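Local coordinates for protein Isomerase/lactonizing enzyme (Agrobacterium fabrum str. C58, PDB 2NQL) that is an enolase-superfamily protein of unassigned function, with an N-terminal capping domain and a barrel domain that binds a sodium ion, at residues G67-I72 against Y119-A124; A100-L105 against G294-I299; R163-R168 against I198-Q203; Y174-D177 against A182-F185. One frame throughout, in Å; residues are numbered along the deposited sequence. Where two conformers were deposited one is given.

Contact 1. Residues G67-I72 against Y119-A124; sequences GETYGI and YVDALA
T69 and D121 meet where the strand passes the helix, their side chains crossing at about a right angle. The tight part is the branched end of T69, which is pressed against the backbone of the helix. Its CB lies 3.2 Å from D121 O, and its CG2 also packs on that oxygen. On the other branch, T69 OG1 comes within 3.2 Å of D121 CB. The first torsion puts OG1 anti to the backbone N (chi1 -174°), which sets the hydroxyl over D121, from where it bonds the carbonyl of G291. Threonine suits the place because one short side chain supplies both a methyl for packing and a hydroxyl for a buried acceptor.

The Y70 side is looser and bridged by a water. Y70 adds only its CB, 4.0 Å from D121 OD2, while its ring leads away to stack on H292, and its hydroxyl bonds a glycerol molecule. Between the two segments a water donates to Y70 O at 2.8 Å and to D121 OD2 at 2.9 Å. The aspartate offers several acceptor positions: OD1 takes H292 ND1, and OD2 also bonds the hydroxyl of Y114 of the second subunit.

Strand 64-70, outermost within this chain in the antiparallel sheet, is bonded to strand 50-59, and helix 117-138 lies against it, with helices 75-90 and 98-109 packed on the same helix.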
loop_
_atom_site.group_PDB
_atom_site.type_symbol
_atom_site.label_atom_id
_atom_site.label_comp_id
_atom_site.label_asym_id
_atom_site.label_seq_id
_atom_site.Cartn_x
_atom_site.Cartn_y
_atom_site.Cartn_z
ATOM N N GLY A 67 -7.369 14.576 -13.873
ATOM C CA GLY A 67 -6.690 13.329 -13.599
ATOM C C GLY A 67 -7.724 12.282 -13.206
ATOM O O GLY A 67 -8.897 12.605 -13.008
ATOM N N GLU A 68 -7.275 11.041 -13.059
ATOM C CA GLU A 68 -8.184 9.932 -12.756
ATOM C C GLU A 68 -7.405 8.784 -12.124
ATOM O O GLU A 68 -6.225 8.593 -12.416
ATOM C CB GLU A 68 -8.874 9.465 -14.059
ATOM C CG GLU A 68 -10.079 8.496 -13.863
ATOM C CD GLU A 68 -10.577 7.878 -15.178
ATOM O OE1 GLU A 68 -9.885 7.997 -16.214
ATOM O OE2 GLU A 68 -11.645 7.225 -15.145
ATOM N N THR A 69 -8.067 8.017 -11.258
ATOM C CA THR A 69 -7.482 6.802 -10.721
ATOM C C THR A 69 -8.623 5.807 -10.474
ATOM O O THR A 69 -9.774 6.101 -10.779
ATOM C CB THR A 69 -6.674 7.091 -9.399
ATOM O OG1 THR A 69 -5.995 5.914 -8.968
ATOM C CG2 THR A 69 -7.571 7.659 -8.277
ATOM N N TYR A 70 -8.275 4.656 -9.924
ATOM C CA TYR A 70 -9.233 3.613 -9.590
ATOM C C TYR A 70 -10.266 4.151 -8.631
ATOM O O TYR A 70 -9.954 4.886 -7.693
ATOM C CB TYR A 70 -8.526 2.420 -8.959
ATOM C CG TYR A 70 -7.989 1.437 -9.975
ATOM C CD1 TYR A 70 -7.025 1.822 -10.917
ATOM C CD2 TYR A 70 -8.455 0.117 -10.006
ATOM C CE1 TYR A 70 -6.529 0.905 -11.859
ATOM C CE2 TYR A 70 -7.954 -0.807 -10.943
ATOM C CZ TYR A 70 -6.998 -0.395 -11.861
ATOM O OH TYR A 70 -6.485 -1.294 -12.781
ATOM N N GLY A 71 -11.509 3.803 -8.904
ATOM C CA GLY A 71 -12.594 4.092 -7.990
ATOM C C GLY A 71 -13.565 2.941 -7.844
ATOM O O GLY A 71 -14.597 3.129 -7.223
ATOM N N ILE A 72 -13.239 1.762 -8.381
ATOM C CA ILE A 72 -14.154 0.611 -8.270
ATOM C C ILE A 72 -14.502 0.200 -6.835
ATOM O O ILE A 72 -15.644 -0.196 -6.540
ATOM C CB ILE A 72 -13.711 -0.633 -9.080
ATOM C CG1 ILE A 72 -12.228 -0.966 -8.860
ATOM C CG2 ILE A 72 -14.060 -0.449 -10.577
ATOM C CD1 ILE A 72 -11.904 -2.412 -9.181
ATOM N N TYR A 119 -2.747 5.197 -1.495
ATOM C CA TYR A 119 -1.973 6.432 -1.435
ATOM C C TYR A 119 -1.412 6.790 -2.813
ATOM O O TYR A 119 -1.608 7.915 -3.273
ATOM C CB TYR A 119 -0.822 6.332 -0.433
ATOM C CG TYR A 119 -0.246 7.693 -0.087
ATOM C CD1 TYR A 119 -0.978 8.596 0.654
ATOM C CD2 TYR A 119 1.059 8.059 -0.494
ATOM C CE1 TYR A 119 -0.452 9.856 1.006
ATOM C CE2 TYR A 119 1.596 9.327 -0.164
ATOM C CZ TYR A 119 0.836 10.204 0.598
ATOM O OH TYR A 119 1.299 11.449 0.966
ATOM N N VAL A 120 -0.779 5.820 -3.473
ATOM C CA VAL A 120 -0.266 6.071 -4.816
ATOM C C VAL A 120 -1.375 6.212 -5.857
ATOM O O VAL A 120 -1.221 6.982 -6.799
ATOM C CB VAL A 120 0.950 5.181 -5.228
ATOM C CG1 VAL A 120 1.487 5.551 -6.665
ATOM C CG2 VAL A 120 2.107 5.392 -4.217
ATOM N N ASP A 121 -2.518 5.543 -5.657
ATOM C CA ASP A 121 -3.680 5.788 -6.540
ATOM C C ASP A 121 -3.991 7.292 -6.514
ATOM O O ASP A 121 -4.165 7.932 -7.566
ATOM C CB ASP A 121 -4.940 5.052 -6.048
ATOM C CG ASP A 121 -5.001 3.589 -6.455
ATOM O OD1 ASP A 121 -4.127 3.081 -7.184
ATOM O OD2 ASP A 121 -5.960 2.934 -5.963
ATOM N N ALA A 122 -4.059 7.848 -5.303
ATOM C CA ALA A 122 -4.376 9.262 -5.128
ATOM C C ALA A 122 -3.343 10.156 -5.798
ATOM O O ALA A 122 -3.709 11.117 -6.489
ATOM C CB ALA A 122 -4.527 9.622 -3.636
ATOM N N LEU A 123 -2.068 9.835 -5.587
ATOM C CA LEU A 123 -0.974 10.589 -6.187
ATOM C C LEU A 123 -1.031 10.520 -7.702
ATOM O O LEU A 123 -0.733 11.500 -8.367
ATOM C CB LEU A 123 0.373 10.121 -5.687
ATOM C CG LEU A 123 0.665 10.185 -4.169
ATOM C CD1 LEU A 123 2.148 9.813 -3.896
ATOM C CD2 LEU A 123 0.301 11.559 -3.577
ATOM N N ALA A 124 -1.439 9.366 -8.227
ATOM C CA ALA A 124 -1.552 9.161 -9.674
ATOM C C ALA A 124 -2.539 10.155 -10.285
ATOM O O ALA A 124 -2.227 10.823 -11.306
ATOM C CB ALA A 124 -1.972 7.693 -9.966
HETATM O O HOH W 1 -8.742 3.761 -5.488
#

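Contact 2. Residues A100-L105 against G294-I299; sequences AVYDDL and GITNFI
N297 ND2 is gripped by two oxygens: it donates to Y102 OH at 2.7 Å, with an N-H...O angle of 152°, and to the backbone carbonyl of K293, the last residue of the short helix 290-293. The phenol oxygen lies nearly in the amide plane of N297, as a good N-H donor requires, whereas the tyrosine ring stands almost perpendicular to that amide, the planes being 85° apart. An asparagine fits here because its short amide can tie the tyrosine of helix 98-109 to the end of helix 290-293, just before its own helix, with a single nitrogen. Tyrosine supplies the length, carrying a polar end across the gap between segments 100-105 and 294-299, whose nearest CA atoms, those of Y102 and T296, are 7.4 Å apart.

Nearer the backbone of helix 98-109, the packing is apolar. T296 turns CG2 anti to its main-chain nitrogen, which brings the methyl obliquely to the ring, 3.8 Å from Y102 CD2. Its OG1 is left for polar partners, meeting D127 OD1, S99 OG and W131 NE1, so the buried hydroxyl is well satisfied. L123 and D127 of helix 117-138 also pack on Y102, so that the tyrosine is wedged among three helices.

Helix 98-109 belongs to the N-terminal domain and helix 295-308 to the barrel, so the pair forms part of the interface between the two domains that characterise the enolase superfamily.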
loop_
_atom_site.group_PDB
_atom_site.type_symbol
_atom_site.label_atom_id
_atom_site.label_comp_id
_atom_site.label_asym_id
_atom_site.label_seq_id
_atom_site.Cartn_x
_atom_site.Cartn_y
_atom_site.Cartn_z
ATOM N N ALA A 100 8.474 16.942 -9.299
ATOM C CA ALA A 100 8.869 17.484 -7.997
ATOM C C ALA A 100 7.693 17.501 -7.005
ATOM O O ALA A 100 7.863 17.147 -5.832
ATOM C CB ALA A 100 9.470 18.898 -8.155
ATOM N N VAL A 101 6.507 17.892 -7.470
ATOM C CA VAL A 101 5.317 17.874 -6.615
ATOM C C VAL A 101 4.960 16.436 -6.197
ATOM O O VAL A 101 4.740 16.181 -4.996
ATOM C CB VAL A 101 4.103 18.597 -7.243
ATOM C CG1 VAL A 101 2.831 18.464 -6.349
ATOM C CG2 VAL A 101 4.415 20.091 -7.485
ATOM N N TYR A 102 4.926 15.518 -7.174
ATOM C CA TYR A 102 4.750 14.090 -6.900
ATOM C C TYR A 102 5.710 13.577 -5.812
ATOM O O TYR A 102 5.290 12.916 -4.845
ATOM C CB TYR A 102 4.889 13.218 -8.174
ATOM C CG TYR A 102 4.899 11.761 -7.793
ATOM C CD1 TYR A 102 3.697 11.071 -7.538
ATOM C CD2 TYR A 102 6.107 11.090 -7.583
ATOM C CE1 TYR A 102 3.719 9.719 -7.131
ATOM C CE2 TYR A 102 6.145 9.756 -7.162
ATOM C CZ TYR A 102 4.959 9.073 -6.932
ATOM O OH TYR A 102 5.036 7.760 -6.523
ATOM N N ASP A 103 6.999 13.866 -5.981
ATOM C CA ASP A 103 8.021 13.357 -5.066
ATOM C C ASP A 103 7.813 13.914 -3.663
ATOM O O ASP A 103 7.964 13.171 -2.689
ATOM C CB ASP A 103 9.432 13.705 -5.566
ATOM C CG ASP A 103 9.901 12.800 -6.697
ATOM O OD1 ASP A 103 9.356 11.685 -6.861
ATOM O OD2 ASP A 103 10.847 13.203 -7.431
ATOM N N ASP A 104 7.443 15.194 -3.559
ATOM C CA ASP A 104 7.100 15.772 -2.246
ATOM C C ASP A 104 5.911 15.095 -1.569
ATOM O O ASP A 104 5.957 14.817 -0.368
ATOM C CB ASP A 104 6.848 17.273 -2.353
ATOM C CG ASP A 104 8.142 18.073 -2.557
ATOM O OD1 ASP A 104 9.241 17.481 -2.454
ATOM O OD2 ASP A 104 8.035 19.273 -2.851
ATOM N N LEU A 105 4.856 14.828 -2.342
ATOM C CA LEU A 105 3.661 14.174 -1.790
ATOM C C LEU A 105 3.967 12.760 -1.373
ATOM O O LEU A 105 3.526 12.322 -0.298
ATOM C CB LEU A 105 2.488 14.200 -2.810
ATOM C CG LEU A 105 2.003 15.570 -3.280
ATOM C CD1 LEU A 105 0.849 15.420 -4.308
ATOM C CD2 LEU A 105 1.585 16.453 -2.122
ATOM N N GLY A 294 0.365 7.015 -12.333
ATOM C CA GLY A 294 0.567 8.423 -12.678
ATOM C C GLY A 294 1.744 8.504 -13.641
ATOM O O GLY A 294 2.490 7.535 -13.786
ATOM N N ILE A 295 1.885 9.649 -14.301
ATOM C CA ILE A 295 2.862 9.816 -15.380
ATOM C C ILE A 295 4.305 9.756 -14.863
ATOM O O ILE A 295 5.148 9.065 -15.433
ATOM C CB ILE A 295 2.598 11.121 -16.170
ATOM C CG1 ILE A 295 1.334 10.953 -17.035
ATOM C CG2 ILE A 295 3.832 11.505 -17.079
ATOM C CD1 ILE A 295 0.691 12.247 -17.430
ATOM N N THR A 296 4.584 10.483 -13.790
ATOM C CA THR A 296 5.938 10.440 -13.177
ATOM C C THR A 296 6.427 9.002 -12.915
ATOM O O THR A 296 7.534 8.639 -13.330
ATOM C CB THR A 296 5.980 11.278 -11.898
ATOM O OG1 THR A 296 5.652 12.633 -12.211
ATOM C CG2 THR A 296 7.362 11.191 -11.196
ATOM N N ASN A 297 5.592 8.176 -12.267
ATOM C CA ASN A 297 5.928 6.766 -12.020
ATOM C C ASN A 297 6.082 5.918 -13.257
ATOM O O ASN A 297 6.963 5.070 -13.334
ATOM C CB ASN A 297 4.902 6.112 -11.070
ATOM C CG ASN A 297 5.190 6.432 -9.604
ATOM O OD1 ASN A 297 6.348 6.429 -9.180
ATOM N ND2 ASN A 297 4.137 6.677 -8.823
ATOM N N PHE A 298 5.192 6.146 -14.218
ATOM C CA PHE A 298 5.155 5.375 -15.453
ATOM C C PHE A 298 6.462 5.645 -16.221
ATOM O O PHE A 298 7.102 4.698 -16.677
ATOM C CB PHE A 298 3.944 5.861 -16.233
ATOM C CG PHE A 298 3.368 4.889 -17.208
ATOM C CD1 PHE A 298 2.244 4.120 -16.868
ATOM C CD2 PHE A 298 3.863 4.837 -18.517
ATOM C CE1 PHE A 298 1.650 3.281 -17.808
ATOM C CE2 PHE A 298 3.289 3.987 -19.464
ATOM C CZ PHE A 298 2.184 3.215 -19.112
ATOM N N ILE A 299 6.875 6.917 -16.311
ATOM C CA ILE A 299 8.091 7.334 -17.021
ATOM C C ILE A 299 9.350 6.692 -16.394
ATOM O O ILE A 299 10.249 6.215 -17.083
ATOM C CB ILE A 299 8.181 8.909 -17.058
ATOM C CG1 ILE A 299 7.223 9.494 -18.109
ATOM C CG2 ILE A 299 9.593 9.415 -17.303
ATOM C CD1 ILE A 299 7.219 8.755 -19.451
#

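Contact 3. Residues R163-R168 against I198-Q203; sequences RTLKAR and IANLRQ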
loop_
_atom_site.group_PDB
_atom_site.type_symbol
_atom_site.label_atom_id
_atom_site.label_comp_id
_atom_site.label_asym_id
_atom_site.label_seq_id
_atom_site.Cartn_x
_atom_site.Cartn_y
_atom_site.Cartn_z
ATOM N N ARG A 163 -19.684 -16.742 -23.615
ATOM C CA ARG A 163 -19.945 -17.838 -22.687
ATOM C C ARG A 163 -19.250 -19.144 -23.098
ATOM O O ARG A 163 -18.843 -19.934 -22.250
ATOM C CB ARG A 163 -21.463 -18.036 -22.550
ATOM C CG ARG A 163 -21.898 -18.838 -21.338
ATOM C CD ARG A 163 -23.440 -18.969 -21.279
ATOM N NE ARG A 163 -24.013 -19.760 -22.388
ATOM C CZ ARG A 163 -24.708 -19.251 -23.411
ATOM N NH1 ARG A 163 -24.924 -17.947 -23.485
ATOM N NH2 ARG A 163 -25.198 -20.042 -24.368
ATOM N N THR A 164 -19.098 -19.374 -24.398
ATOM C CA THR A 164 -18.566 -20.656 -24.852
ATOM C C THR A 164 -17.187 -20.473 -25.458
ATOM O O THR A 164 -16.856 -19.391 -25.969
ATOM C CB THR A 164 -19.489 -21.376 -25.873
ATOM O OG1 THR A 164 -19.446 -20.685 -27.134
ATOM C CG2 THR A 164 -20.944 -21.455 -25.356
ATOM N N LEU A 165 -16.387 -21.535 -25.418
ATOM C CA LEU A 165 -15.082 -21.534 -26.101
ATOM C C LEU A 165 -15.220 -21.174 -27.582
ATOM O O LEU A 165 -14.444 -20.357 -28.102
ATOM C CB LEU A 165 -14.372 -22.879 -25.922
ATOM C CG LEU A 165 -13.062 -23.116 -26.677
ATOM C CD1 LEU A 165 -11.945 -23.511 -25.737
ATOM C CD2 LEU A 165 -13.277 -24.203 -27.725
ATOM N N LYS A 166 -16.211 -21.776 -28.248
ATOM C CA LYS A 166 -16.439 -21.494 -29.662
ATOM C C LYS A 166 -16.705 -20.015 -29.924
ATOM O O LYS A 166 -16.107 -19.439 -30.841
ATOM C CB LYS A 166 -17.566 -22.349 -30.236
ATOM C CG LYS A 166 -17.276 -22.849 -31.647
ATOM C CD LYS A 166 -17.725 -21.875 -32.732
ATOM C CE LYS A 166 -19.210 -22.004 -33.016
ATOM N NZ LYS A 166 -19.725 -20.866 -33.827
ATOM N N ALA A 167 -17.578 -19.397 -29.124
ATOM C CA ALA A 167 -17.971 -17.993 -29.361
ATOM C C ALA A 167 -16.838 -17.029 -29.016
ATOM O O ALA A 167 -16.684 -15.984 -29.666
ATOM C CB ALA A 167 -19.267 -17.633 -28.604
ATOM N N ARG A 168 -16.016 -17.406 -28.034
ATOM C CA ARG A 168 -14.796 -16.650 -27.745
ATOM C C ARG A 168 -13.820 -16.581 -28.905
ATOM O O ARG A 168 -13.233 -15.528 -29.153
ATOM C CB ARG A 168 -14.104 -17.119 -26.468
ATOM C CG ARG A 168 -14.922 -16.751 -25.219
ATOM C CD ARG A 168 -14.132 -16.909 -23.936
ATOM N NE ARG A 168 -13.728 -18.302 -23.708
ATOM C CZ ARG A 168 -14.513 -19.265 -23.217
ATOM N NH1 ARG A 168 -15.776 -19.019 -22.880
ATOM N NH2 ARG A 168 -14.022 -20.491 -23.055
ATOM N N ILE A 198 -6.091 -21.888 -25.606
ATOM C CA ILE A 198 -5.030 -21.441 -26.510
ATOM C C ILE A 198 -4.966 -22.277 -27.785
ATOM O O ILE A 198 -4.727 -21.732 -28.859
ATOM C CB ILE A 198 -3.621 -21.307 -25.826
ATOM C CG1 ILE A 198 -2.671 -20.442 -26.680
ATOM C CG2 ILE A 198 -3.018 -22.683 -25.486
ATOM C CD1 ILE A 198 -1.386 -19.946 -25.972
ATOM N N ALA A 199 -5.207 -23.587 -27.651
ATOM C CA ALA A 199 -5.364 -24.509 -28.789
ATOM C C ALA A 199 -6.436 -24.028 -29.777
ATOM O O ALA A 199 -6.181 -23.908 -30.982
ATOM C CB ALA A 199 -5.714 -25.924 -28.271
ATOM N N ASN A 200 -7.621 -23.725 -29.252
ATOM C CA ASN A 200 -8.690 -23.174 -30.069
ATOM C C ASN A 200 -8.361 -21.842 -30.727
ATOM O O ASN A 200 -8.541 -21.685 -31.938
ATOM C CB ASN A 200 -9.992 -23.068 -29.279
ATOM C CG ASN A 200 -11.162 -22.676 -30.159
ATOM O OD1 ASN A 200 -11.549 -23.421 -31.060
ATOM N ND2 ASN A 200 -11.714 -21.495 -29.926
ATOM N N LEU A 201 -7.870 -20.892 -29.928
ATOM C CA LEU A 201 -7.448 -19.596 -30.434
ATOM C C LEU A 201 -6.383 -19.698 -31.526
ATOM O O LEU A 201 -6.528 -19.076 -32.584
ATOM C CB LEU A 201 -7.024 -18.655 -29.290
ATOM C CG LEU A 201 -8.181 -18.215 -28.360
ATOM C CD1 LEU A 201 -7.662 -17.378 -27.195
ATOM C CD2 LEU A 201 -9.332 -17.488 -29.101
ATOM N N ARG A 202 -5.354 -20.520 -31.291
ATOM C CA ARG A 202 -4.285 -20.753 -32.274
ATOM C C ARG A 202 -4.836 -21.322 -33.606
ATOM O O ARG A 202 -4.431 -20.884 -34.691
ATOM C CB ARG A 202 -3.213 -21.689 -31.676
ATOM C CG ARG A 202 -2.013 -21.990 -32.572
ATOM C CD ARG A 202 -1.351 -20.708 -33.085
ATOM N NE ARG A 202 -0.637 -20.011 -32.017
ATOM C CZ ARG A 202 -0.338 -18.712 -32.030
ATOM N NH1 ARG A 202 -0.725 -17.938 -33.042
ATOM N NH2 ARG A 202 0.319 -18.178 -31.005
ATOM N N GLN A 203 -5.767 -22.273 -33.499
ATOM C CA GLN A 203 -6.427 -22.878 -34.660
ATOM C C GLN A 203 -7.269 -21.856 -35.417
ATOM O O GLN A 203 -7.146 -21.716 -36.640
ATOM C CB GLN A 203 -7.289 -24.060 -34.205
ATOM C CG GLN A 203 -7.699 -25.006 -35.313
ATOM C CD GLN A 203 -9.202 -25.084 -35.464
ATOM O OE1 GLN A 203 -9.847 -24.136 -35.920
ATOM N NE2 GLN A 203 -9.774 -26.221 -35.076
HETATM O O HOH W 2 -11.699 -19.937 -27.667
HETATM O O HOH W 3 -13.915 -20.545 -31.985
#
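L165 and N200 lie alongside each other, pointing oppositely, where two successive outer helices of the beta/alpha (TIM-like) barrel domain, 165-177 and 194-205, pack side by side. Both side chains hold CG anti to the backbone N, which sends each across the groove toward the other helix. L165 CD2 rests 3.6 Å from N200 CG and 3.8 Å from N200 CB, so the leucine methyl lies along the asparagine stem. The leucine chi2 of 125° is a near-eclipsed rotation, and it lays CD2 against N200. Deeper in, the touch is light: L201 CD2 is 4.4 Å from R168 O.

R168 is extended at chi2, then its chi3 of -63° folds the guanidinium back over the first turn of its own helix, with T164 O and L165 CA on one face and R163 O at the edge. A salt bridge to E197 and a bond to the carbonyl of E162 fix the group there. T164, with chi1 72°, caps the same turn, its OG1 accepting from A167 N at 3.0 Å.

Asparagine suits the partly exposed groove because it packs through its carbons and bonds water through its amide. ND2 reaches the helix backbone through two waters: one accepts from N200 ND2 at 2.7 Å and donates to L165 O at 2.8 Å, the other accepts at a longer 3.2 Å from N200 ND2 and donates to K166 O.

Contact 4. Residues Y174-D177 against A182-F185; sequences YWQD and AFKF
F183 puts the far end of its ring against W175 CB and the backbone and CB of Q176. The closest approach is F183 CZ to Q176 CB at 3.7 Å, with Q176 CA 3.8 Å from the same ring carbon. Beside it, W175 CB meets the ring edge near its plane, 4.2 Å from F183 CE1, and Q176 N also lies at the edge, in the plane of the ring. A phenylalanine suits the spot: it is long enough to span from strand to helix, and it offers a slim apolar rim that fits close to the helix turn.

In the next shell, the two helix residues send their ends in different directions. W175 begins by pointing toward the strand, but its indole leads off to meet F180 edge-to-face and the ring of H344. Q176 has CG anti to the backbone N (chi1 -168°) and stays extended beyond it, so the methylene part passes the phenylalanine while NE2 donates to L205 O. Its amide stands at 82° to the F183 ring. L205 also touches F183 and thus connects the two residues from the helix that follows.

F183 itself is held by backbone bonds to K210 and A212 of strand 210-214. Strand 182-186 thus runs between strands 152-158 and 210-214 in the barrel, while helix 165-177 covers it as the middle element of the beta-alpha-beta unit 152-158, 165-177, 182-186.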
loop_
_atom_site.group_PDB
_atom_site.type_symbol
_atom_site.label_atom_id
_atom_site.label_comp_id
_atom_site.label_asym_id
_atom_site.label_seq_id
_atom_site.Cartn_x
_atom_site.Cartn_y
_atom_site.Cartn_z
ATOM N N TYR A 174 -13.352 -12.098 -35.266
ATOM C CA TYR A 174 -13.987 -10.835 -35.621
ATOM C C TYR A 174 -13.013 -9.662 -35.461
ATOM O O TYR A 174 -12.885 -8.805 -36.363
ATOM C CB TYR A 174 -15.245 -10.614 -34.767
ATOM C CG TYR A 174 -15.861 -9.249 -34.956
ATOM C CD1 TYR A 174 -16.657 -8.970 -36.072
ATOM C CD2 TYR A 174 -15.605 -8.219 -34.049
ATOM C CE1 TYR A 174 -17.210 -7.691 -36.258
ATOM C CE2 TYR A 174 -16.144 -6.953 -34.226
ATOM C CZ TYR A 174 -16.930 -6.698 -35.327
ATOM O OH TYR A 174 -17.444 -5.456 -35.474
ATOM N N TRP A 175 -12.333 -9.625 -34.313
ATOM C CA TRP A 175 -11.315 -8.606 -34.062
ATOM C C TRP A 175 -10.088 -8.709 -34.964
ATOM O O TRP A 175 -9.560 -7.680 -35.392
ATOM C CB TRP A 175 -10.965 -8.513 -32.554
ATOM C CG TRP A 175 -12.085 -7.803 -31.832
ATOM C CD1 TRP A 175 -13.112 -8.378 -31.119
ATOM C CD2 TRP A 175 -12.356 -6.398 -31.859
ATOM N NE1 TRP A 175 -13.981 -7.409 -30.682
ATOM C CE2 TRP A 175 -13.548 -6.187 -31.124
ATOM C CE3 TRP A 175 -11.695 -5.289 -32.415
ATOM C CZ2 TRP A 175 -14.101 -4.910 -30.934
ATOM C CZ3 TRP A 175 -12.253 -4.011 -32.229
ATOM C CH2 TRP A 175 -13.436 -3.839 -31.490
ATOM N N GLN A 176 -9.669 -9.937 -35.281
ATOM C CA GLN A 176 -8.604 -10.161 -36.263
ATOM C C GLN A 176 -8.966 -9.549 -37.622
ATOM O O GLN A 176 -8.125 -8.903 -38.258
ATOM C CB GLN A 176 -8.292 -11.657 -36.417
ATOM C CG GLN A 176 -7.011 -11.951 -37.206
ATOM C CD GLN A 176 -6.759 -13.433 -37.380
ATOM O OE1 GLN A 176 -7.649 -14.179 -37.793
ATOM N NE2 GLN A 176 -5.539 -13.871 -37.068
ATOM N N ASP A 177 -10.217 -9.736 -38.042
ATOM C CA ASP A 177 -10.727 -9.213 -39.326
ATOM C C ASP A 177 -10.783 -7.680 -39.329
ATOM O O ASP A 177 -10.811 -7.044 -40.390
ATOM C CB ASP A 177 -12.130 -9.762 -39.611
ATOM C CG ASP A 177 -12.125 -11.220 -40.008
ATOM O OD1 ASP A 177 -11.039 -11.775 -40.301
ATOM O OD2 ASP A 177 -13.221 -11.827 -40.010
ATOM N N ALA A 182 -2.822 -9.199 -32.353
ATOM C CA ALA A 182 -2.366 -9.591 -31.036
ATOM C C ALA A 182 -3.542 -9.625 -30.053
ATOM O O ALA A 182 -4.448 -8.782 -30.118
ATOM C CB ALA A 182 -1.232 -8.671 -30.573
ATOM N N PHE A 183 -3.553 -10.657 -29.207
ATOM C CA PHE A 183 -4.725 -11.067 -28.427
ATOM C C PHE A 183 -4.264 -11.592 -27.080
ATOM O O PHE A 183 -3.157 -12.141 -26.956
ATOM C CB PHE A 183 -5.500 -12.205 -29.133
ATOM C CG PHE A 183 -5.942 -11.859 -30.523
ATOM C CD1 PHE A 183 -7.189 -11.264 -30.740
ATOM C CD2 PHE A 183 -5.086 -12.080 -31.613
ATOM C CE1 PHE A 183 -7.601 -10.914 -32.035
ATOM C CE2 PHE A 183 -5.477 -11.714 -32.911
ATOM C CZ PHE A 183 -6.730 -11.144 -33.124
ATOM N N LYS A 184 -5.124 -11.452 -26.074
ATOM C CA LYS A 184 -4.847 -12.055 -24.774
ATOM C C LYS A 184 -6.129 -12.647 -24.225
ATOM O O LYS A 184 -7.203 -12.038 -24.353
ATOM C CB LYS A 184 -4.230 -11.014 -23.807
ATOM C CG LYS A 184 -3.865 -11.585 -22.432
ATOM C CD LYS A 184 -3.181 -10.539 -21.533
ATOM C CE LYS A 184 -4.184 -9.594 -20.893
ATOM N NZ LYS A 184 -3.451 -8.536 -20.170
ATOM N N PHE A 185 -6.022 -13.826 -23.612
ATOM C CA PHE A 185 -7.172 -14.447 -22.964
ATOM C C PHE A 185 -6.908 -14.669 -21.481
ATOM O O PHE A 185 -5.748 -14.785 -21.065
ATOM C CB PHE A 185 -7.571 -15.757 -23.667
ATOM C CG PHE A 185 -6.656 -16.908 -23.376
ATOM C CD1 PHE A 185 -6.934 -17.800 -22.330
ATOM C CD2 PHE A 185 -5.500 -17.104 -24.135
ATOM C CE1 PHE A 185 -6.069 -18.871 -22.052
ATOM C CE2 PHE A 185 -4.619 -18.172 -23.847
ATOM C CZ PHE A 185 -4.915 -19.053 -22.810
#

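How the contacts relate
The contacts form two pairs on opposite sides of the chain's centre. Contacts 1 and 2, with centres about 12 Å apart, are joined through helices 98-109 and 117-138, which follow each other in the chain: Y119 OH lies 2.7 Å from L105 O, probably hydrogen-bonded, and L123 packs on L105. Contacts 3 and 4, about 11 Å apart, both use helix 165-177, and F185 of strand 182-186 packs on I198 and L201. Between contacts 1 and 4 the centres are about 30 Å apart. The sodium ion, bound by E240 and E266, lies about 8 Å from the Y70 side chain of contact 1 and about 14 Å from that of F183; in contact 4, K184 forms a salt bridge with E240.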